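Ribosome inactivating type 1 protein (Iris hollandica, PDB 3MVG) is a single-chain (type 1) ribosome-inactivating protein of a plant, built on the mixed alpha and beta fold of that family. Local coordinates at residues R81-P89 / Y95-G106. Sequence-based numbering, arbitrary orientation. Where two conformers were deposited one is given.
Sequences RFYLLSDTP and YGNNPHRLTFTG. Unlike the reference sequence in segment 81-89: Ser86 (reference Ala). Unlike the reference sequence in segment 95-106: Thr105 (reference Ile). With GOL (glycerol), chain E.
Two arginines, one from each segment, grip backbone carbonyls across this contact, each spending two nitrogens on a single oxygen. Arg101 reaches end-on: NH1 lies 2.7 Å from Thr88 O, and NH2 meets the same oxygen nearly along its C=O axis. A bend at chi3 (-64°) brings the edge of this guanidinium to the carbonyls of the type I turn from Leu85 to Thr88, where NH1 also makes a weak bond to Ser86 O. Arg81, an extended chain, comes side-on instead; its NE and NH2 share Asn98 O, with NE at 2.9 Å and in the carbonyl plane. His100 CB covers one face of that guanidinium, and a glycerol oxygen, O3, accepts from NH1.

Between these two grips runs the parallel ladder of strands 81-84 and 100-101, the two strands of a beta-alpha-beta unit. Phe82 O receives His100 N, His100 O receives Leu84 N at 2.8 Å, and Leu84 O receives Leu102 N. Further on, Ser86 N bonds to Phe104 O.

Helix 92-95 ends on Tyr95, whose flat ring suits a branched partner: Leu84 CD1 sits over one face, 3.7 Å from the ring centroid. Phe82 takes Tyr95 CA over its own ring in a CH-pi contact, and water 1 joins Phe82 N to Tyr95 O. On the other side of the sheet, Tyr83 CD2 packs 3.6 Å from His100 CB.

An arginine suits each place because its several N-H groups can hold one carbonyl oxygen with two nitrogens: Arg81 that of Asn98 in the loop before strand 100-101, Arg101 that of Thr88 at the turn after strand 81-84, probably fixing both loops against the ladder.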
ATOM      1  N   ARG A  81     -15.603 -22.323  22.801  1.00 14.77           N
ATOM      2  CA  ARG A  81     -16.236 -23.259  21.876  1.00 13.74           C
ATOM      3  C   ARG A  81     -15.811 -22.927  20.451  1.00 13.07           C
ATOM      4  O   ARG A  81     -15.730 -21.747  20.082  1.00 12.50           O
ATOM      5  CB  ARG A  81     -17.765 -23.237  21.992  1.00 14.06           C
ATOM      6  CG  ARG A  81     -18.403 -24.424  21.275  1.00 14.73           C
ATOM      7  CD  ARG A  81     -19.911 -24.438  21.374  1.00 14.97           C
ATOM      8  NE  ARG A  81     -20.412 -25.736  20.928  1.00 16.25           N
ATOM      9  CZ  ARG A  81     -21.686 -26.022  20.679  1.00 15.47           C
ATOM     10  NH1 ARG A  81     -22.638 -25.102  20.810  1.00 16.73           N
ATOM     11  NH2 ARG A  81     -22.000 -27.247  20.275  1.00 17.00           N
ATOM     12  N   PHE A  82     -15.531 -23.966  19.669  1.00 12.31           N
ATOM     13  CA  PHE A  82     -15.253 -23.793  18.246  1.00 11.93           C
ATOM     14  C   PHE A  82     -16.527 -23.891  17.411  1.00 11.59           C
ATOM     15  O   PHE A  82     -17.478 -24.624  17.750  1.00 11.92           O
ATOM     16  CB  PHE A  82     -14.205 -24.797  17.756  1.00 12.06           C
ATOM     17  CG  PHE A  82     -12.789 -24.415  18.093  1.00 11.57           C
ATOM     18  CD1 PHE A  82     -12.228 -24.772  19.319  1.00 12.93           C
ATOM     19  CD2 PHE A  82     -11.998 -23.723  17.170  1.00 12.39           C
ATOM     20  CE1 PHE A  82     -10.910 -24.431  19.631  1.00 13.41           C
ATOM     21  CE2 PHE A  82     -10.676 -23.384  17.482  1.00 12.49           C
ATOM     22  CZ  PHE A  82     -10.135 -23.740  18.707  1.00 13.67           C
ATOM     23  N   TYR A  83     -16.519 -23.129  16.321  1.00 11.27           N
ATOM     24  CA  TYR A  83     -17.591 -23.022  15.356  1.00 11.03           C
ATOM     25  C   TYR A  83     -16.979 -23.326  14.006  1.00 11.33           C
ATOM     26  O   TYR A  83     -16.026 -22.670  13.577  1.00 11.06           O
ATOM     27  CB  TYR A  83     -18.183 -21.606  15.403  1.00 10.71           C
ATOM     28  CG  TYR A  83     -18.845 -21.340  16.736  1.00 10.75           C
ATOM     29  CD1 TYR A  83     -18.128 -20.818  17.816  1.00 11.44           C
ATOM     30  CD2 TYR A  83     -20.173 -21.692  16.940  1.00 11.29           C
ATOM     31  CE1 TYR A  83     -18.737 -20.622  19.062  1.00 12.38           C
ATOM     32  CE2 TYR A  83     -20.790 -21.504  18.177  1.00 12.50           C
ATOM     33  CZ  TYR A  83     -20.068 -20.971  19.231  1.00 12.62           C
ATOM     34  OH  TYR A  83     -20.688 -20.787  20.453  1.00 13.11           O
ATOM     35  N   LEU A  84     -17.515 -24.344  13.344  1.00 11.63           N
ATOM     36  CA  LEU A  84     -16.961 -24.846  12.088  1.00 12.08           C
ATOM     37  C   LEU A  84     -17.817 -24.437  10.923  1.00 11.68           C
ATOM     38  O   LEU A  84     -19.044 -24.535  10.982  1.00 11.72           O
ATOM     39  CB  LEU A  84     -16.890 -26.377  12.114  1.00 12.51           C
ATOM     40  CG  LEU A  84     -15.678 -27.096  12.711  1.00 16.58           C
ATOM     41  CD1 LEU A  84     -15.054 -26.424  13.928  1.00 16.40           C
ATOM     42  CD2 LEU A  84     -16.071 -28.540  13.026  1.00 17.73           C
ATOM     43  N   LEU A  85     -17.188 -24.007   9.838  1.00 11.82           N
ATOM     44  CA  LEU A  85     -17.922 -23.871   8.584  1.00 12.33           C
ATOM     45  C   LEU A  85     -18.412 -25.265   8.161  1.00 12.83           C
ATOM     46  O   LEU A  85     -17.849 -26.292   8.579  1.00 13.16           O
ATOM     47  CB  LEU A  85     -17.079 -23.189   7.501  1.00 12.23           C
ATOM     48  CG  LEU A  85     -16.749 -21.719   7.790  1.00 12.35           C
ATOM     49  CD1 LEU A  85     -15.662 -21.239   6.841  1.00 15.10           C
ATOM     50  CD2 LEU A  85     -17.975 -20.818   7.696  1.00 13.86           C
ATOM     51  N   SER A  86     -19.472 -25.308   7.357  0.50 13.28           N
ATOM     52  CA  SER A  86     -20.161 -26.577   7.098  0.50 13.59           C
ATOM     53  C   SER A  86     -19.277 -27.642   6.442  0.50 13.91           C
ATOM     54  O   SER A  86     -19.483 -28.839   6.658  0.50 14.36           O
ATOM     55  CB  SER A  86     -21.430 -26.351   6.276  0.50 13.75           C
ATOM     56  OG  SER A  86     -21.117 -25.998   4.941  0.50 12.42           O
ATOM     57  N   ASP A  87     -18.281 -27.201   5.674  1.00 14.00           N
ATOM     58  CA  ASP A  87     -17.390 -28.120   4.966  1.00 14.39           C
ATOM     59  C   ASP A  87     -16.097 -28.478   5.704  1.00 14.49           C
ATOM     60  O   ASP A  87     -15.302 -29.271   5.209  1.00 14.81           O
ATOM     61  CB  ASP A  87     -17.100 -27.627   3.535  1.00 15.48           C
ATOM     62  CG  ASP A  87     -16.601 -26.178   3.465  1.00 17.32           C
ATOM     63  OD1 ASP A  87     -16.639 -25.423   4.462  1.00 18.08           O
ATOM     64  OD2 ASP A  87     -16.194 -25.777   2.355  1.00 21.41           O
ATOM     65  N   THR A  88     -15.903 -27.933   6.899  1.00 13.98           N
ATOM     66  CA  THR A  88     -14.657 -28.149   7.629  1.00 14.00           C
ATOM     67  C   THR A  88     -14.625 -29.526   8.288  1.00 14.81           C
ATOM     68  O   THR A  88     -15.501 -29.844   9.076  1.00 14.93           O
ATOM     69  CB  THR A  88     -14.462 -27.045   8.669  1.00 13.83           C
ATOM     70  OG1 THR A  88     -14.436 -25.794   7.985  1.00 13.22           O
ATOM     71  CG2 THR A  88     -13.171 -27.237   9.441  1.00 13.61           C
ATOM     72  N   PRO A  89     -13.602 -30.345   7.972  1.00 15.41           N
ATOM     73  CA  PRO A  89     -13.530 -31.663   8.601  1.00 16.06           C
ATOM     74  C   PRO A  89     -13.425 -31.581  10.122  1.00 16.49           C
ATOM     75  O   PRO A  89     -12.716 -30.720  10.666  1.00 16.20           O
ATOM     76  CB  PRO A  89     -12.259 -32.263   7.992  1.00 16.46           C
ATOM     77  CG  PRO A  89     -12.150 -31.608   6.657  1.00 16.71           C
ATOM     78  CD  PRO A  89     -12.578 -30.189   6.922  1.00 15.79           C
ATOM     79  N   TYR A  95     -10.564 -28.881  17.691  1.00 16.23           N
ATOM     80  CA  TYR A  95     -11.833 -28.177  17.879  1.00 16.07           C
ATOM     81  C   TYR A  95     -12.606 -28.576  19.135  1.00 16.19           C
ATOM     82  O   TYR A  95     -13.670 -28.016  19.409  1.00 16.39           O
ATOM     83  CB  TYR A  95     -12.731 -28.367  16.653  1.00 16.20           C
ATOM     84  CG  TYR A  95     -12.106 -27.933  15.352  1.00 14.95           C
ATOM     85  CD1 TYR A  95     -12.134 -28.763  14.236  1.00 15.64           C
ATOM     86  CD2 TYR A  95     -11.493 -26.685  15.234  1.00 15.32           C
ATOM     87  CE1 TYR A  95     -11.568 -28.373  13.037  1.00 15.81           C
ATOM     88  CE2 TYR A  95     -10.916 -26.282  14.041  1.00 15.08           C
ATOM     89  CZ  TYR A  95     -10.959 -27.129  12.947  1.00 15.96           C
ATOM     90  OH  TYR A  95     -10.396 -26.733  11.761  1.00 17.26           O
ATOM     91  N   GLY A  96     -12.089 -29.544  19.887  1.00 16.39           N
ATOM     92  CA  GLY A  96     -12.805 -30.062  21.047  1.00 16.96           C
ATOM     93  C   GLY A  96     -13.827 -31.112  20.658  1.00 17.17           C
ATOM     94  O   GLY A  96     -13.996 -31.439  19.478  1.00 16.71           O
ATOM     95  N   ASN A  97     -14.512 -31.643  21.664  1.00 17.71           N
ATOM     96  CA  ASN A  97     -15.434 -32.751  21.455  1.00 18.46           C
ATOM     97  C   ASN A  97     -16.815 -32.355  20.956  1.00 18.65           C
ATOM     98  O   ASN A  97     -17.498 -33.156  20.309  1.00 19.40           O
ATOM     99  CB  ASN A  97     -15.554 -33.593  22.729  1.00 19.10           C
ATOM    100  CG  ASN A  97     -14.266 -34.314  23.073  1.00 19.76           C
ATOM    101  OD1 ASN A  97     -13.455 -34.607  22.198  1.00 21.60           O
ATOM    102  ND2 ASN A  97     -14.069 -34.601  24.354  1.00 21.54           N
ATOM    103  N   ASN A  98     -17.210 -31.115  21.247  0.50 18.31           N
ATOM    104  CA  ASN A  98     -18.536 -30.616  20.888  0.50 18.07           C
ATOM    105  C   ASN A  98     -18.541 -29.240  20.210  0.50 17.27           C
ATOM    106  O   ASN A  98     -19.231 -28.333  20.681  0.50 17.39           O
ATOM    107  CB  ASN A  98     -19.438 -30.562  22.125  0.50 18.49           C
ATOM    108  CG  ASN A  98     -19.881 -31.934  22.590  0.50 19.44           C
ATOM    109  OD1 ASN A  98     -20.987 -32.375  22.284  0.50 21.05           O
ATOM    110  ND2 ASN A  98     -19.020 -32.616  23.333  0.50 20.28           N
ATOM    111  N   PRO A  99     -17.792 -29.076  19.098  1.00 16.66           N
ATOM    112  CA  PRO A  99     -17.869 -27.796  18.398  1.00 15.93           C
ATOM    113  C   PRO A  99     -19.215 -27.689  17.683  1.00 15.31           C
ATOM    114  O   PRO A  99     -19.872 -28.709  17.433  1.00 15.82           O
ATOM    115  CB  PRO A  99     -16.733 -27.891  17.379  1.00 16.15           C
ATOM    116  CG  PRO A  99     -16.650 -29.351  17.075  1.00 16.67           C
ATOM    117  CD  PRO A  99     -16.911 -30.027  18.388  1.00 16.96           C
ATOM    118  N   HIS A 100     -19.631 -26.476  17.364  1.00 14.10           N
ATOM    119  CA  HIS A 100     -20.868 -26.275  16.638  1.00 13.70           C
ATOM    120  C   HIS A 100     -20.598 -26.114  15.149  1.00 13.53           C
ATOM    121  O   HIS A 100     -19.752 -25.298  14.757  1.00 13.79           O
ATOM    122  CB  HIS A 100     -21.599 -25.043  17.169  1.00 13.53           C
ATOM    123  CG  HIS A 100     -22.840 -24.721  16.403  1.00 13.22           C
ATOM    124  ND1 HIS A 100     -24.000 -25.451  16.530  1.00 14.14           N
ATOM    125  CD2 HIS A 100     -23.096 -23.766  15.480  1.00 13.47           C
ATOM    126  CE1 HIS A 100     -24.923 -24.951  15.728  1.00 13.49           C
ATOM    127  NE2 HIS A 100     -24.399 -23.928  15.077  1.00 13.44           N
ATOM    128  N   ARG A 101     -21.316 -26.864  14.322  1.00 12.85           N
ATOM    129  CA  ARG A 101     -21.178 -26.737  12.885  1.00 12.74           C
ATOM    130  C   ARG A 101     -22.215 -25.766  12.316  1.00 12.75           C
ATOM    131  O   ARG A 101     -23.427 -25.946  12.496  1.00 13.57           O
ATOM    132  CB  ARG A 101     -21.267 -28.105  12.201  1.00 13.08           C
ATOM    133  CG  ARG A 101     -20.924 -28.036  10.718  1.00 13.82           C
ATOM    134  CD  ARG A 101     -20.870 -29.412  10.064  1.00 14.54           C
ATOM    135  NE  ARG A 101     -19.806 -30.264  10.594  1.00 15.07           N
ATOM    136  CZ  ARG A 101     -18.517 -30.166  10.283  1.00 13.91           C
ATOM    137  NH1 ARG A 101     -18.090 -29.228   9.447  1.00 14.98           N
ATOM    138  NH2 ARG A 101     -17.643 -31.012  10.810  1.00 15.37           N
ATOM    139  N   LEU A 102     -21.723 -24.740  11.630  0.50 12.14           N
ATOM    140  CA  LEU A 102     -22.560 -23.768  10.951  0.50 11.96           C
ATOM    141  C   LEU A 102     -23.136 -24.378   9.674  0.50 12.46           C
ATOM    142  O   LEU A 102     -22.574 -25.327   9.122  0.50 12.59           O
ATOM    143  CB  LEU A 102     -21.734 -22.523  10.633  0.50 11.20           C
ATOM    144  CG  LEU A 102     -21.122 -21.857  11.872  0.50  9.80           C
ATOM    145  CD1 LEU A 102     -19.920 -21.005  11.503  0.50  9.43           C
ATOM    146  CD2 LEU A 102     -22.181 -21.018  12.578  0.50  6.80           C
ATOM    147  N   THR A 103     -24.250 -23.836   9.198  0.50 12.84           N
ATOM    148  CA  THR A 103     -24.946 -24.444   8.061  0.50 13.31           C
ATOM    149  C   THR A 103     -24.418 -23.986   6.699  0.50 13.34           C
ATOM    150  O   THR A 103     -24.897 -24.444   5.656  0.50 13.66           O
ATOM    151  CB  THR A 103     -26.454 -24.143   8.099  0.50 13.60           C
ATOM    152  OG1 THR A 103     -26.670 -22.759   7.808  0.50 13.93           O
ATOM    153  CG2 THR A 103     -27.046 -24.492   9.459  0.50 14.03           C
ATOM    154  N   PHE A 104     -23.436 -23.087   6.708  1.00 13.35           N
ATOM    155  CA  PHE A 104     -22.879 -22.527   5.476  1.00 13.51           C
ATOM    156  C   PHE A 104     -21.375 -22.724   5.352  1.00 13.46           C
ATOM    157  O   PHE A 104     -20.667 -22.893   6.353  1.00 13.52           O
ATOM    158  CB  PHE A 104     -23.202 -21.027   5.388  1.00 13.40           C
ATOM    159  CG  PHE A 104     -22.787 -20.238   6.613  1.00 12.95           C
ATOM    160  CD1 PHE A 104     -23.656 -20.102   7.693  1.00 12.93           C
ATOM    161  CD2 PHE A 104     -21.524 -19.645   6.690  1.00 13.07           C
ATOM    162  CE1 PHE A 104     -23.276 -19.381   8.834  1.00 12.37           C
ATOM    163  CE2 PHE A 104     -21.140 -18.921   7.820  1.00 12.52           C
ATOM    164  CZ  PHE A 104     -22.020 -18.788   8.896  1.00 12.69           C
ATOM    165  N   THR A 105     -20.903 -22.707   4.109  1.00 13.48           N
ATOM    166  CA  THR A 105     -19.476 -22.702   3.833  1.00 13.64           C
ATOM    167  C   THR A 105     -18.956 -21.261   3.858  1.00 13.35           C
ATOM    168  O   THR A 105     -19.709 -20.305   4.057  1.00 13.30           O
ATOM    169  CB  THR A 105     -19.170 -23.279   2.435  1.00 13.81           C
ATOM    170  OG1 THR A 105     -19.633 -22.356   1.441  1.00 15.00           O
ATOM    171  CG2 THR A 105     -19.809 -24.658   2.220  1.00 14.82           C
ATOM    172  N   GLY A 106     -17.652 -21.132   3.630  1.00 13.16           N
ATOM    173  CA  GLY A 106     -16.991 -19.839   3.592  1.00 12.88           C
ATOM    174  C   GLY A 106     -16.974 -19.154   2.238  1.00 12.56           C
ATOM    175  O   GLY A 106     -16.340 -18.113   2.094  1.00 12.68           O
TER
HETATM  176  C1  GOL E 278     -24.356 -28.904  18.369  0.50 33.02           C
HETATM  177  O1  GOL E 278     -24.037 -27.677  17.760  0.50 33.03           O
HETATM  178  C2  GOL E 278     -24.903 -28.593  19.749  0.50 33.31           C
HETATM  179  O2  GOL E 278     -25.755 -29.645  20.142  0.50 34.17           O
HETATM  180  C3  GOL E 278     -25.663 -27.274  19.648  0.50 33.18           C
HETATM  181  O3  GOL E 278     -25.188 -26.343  20.597  0.50 32.33           O
HETATM  182  O   HOH W   1     -15.422 -26.646  20.817  1.00 16.37           O
HETATM  183  O   HOH W   2     -23.393 -25.697   3.316  1.00 24.66           O
HETATM  184  O   HOH W   3     -15.570 -23.000   3.064  1.00 20.33           O
HETATM  185  O   HOH W   4     -10.393 -29.082   9.949  1.00 20.90           O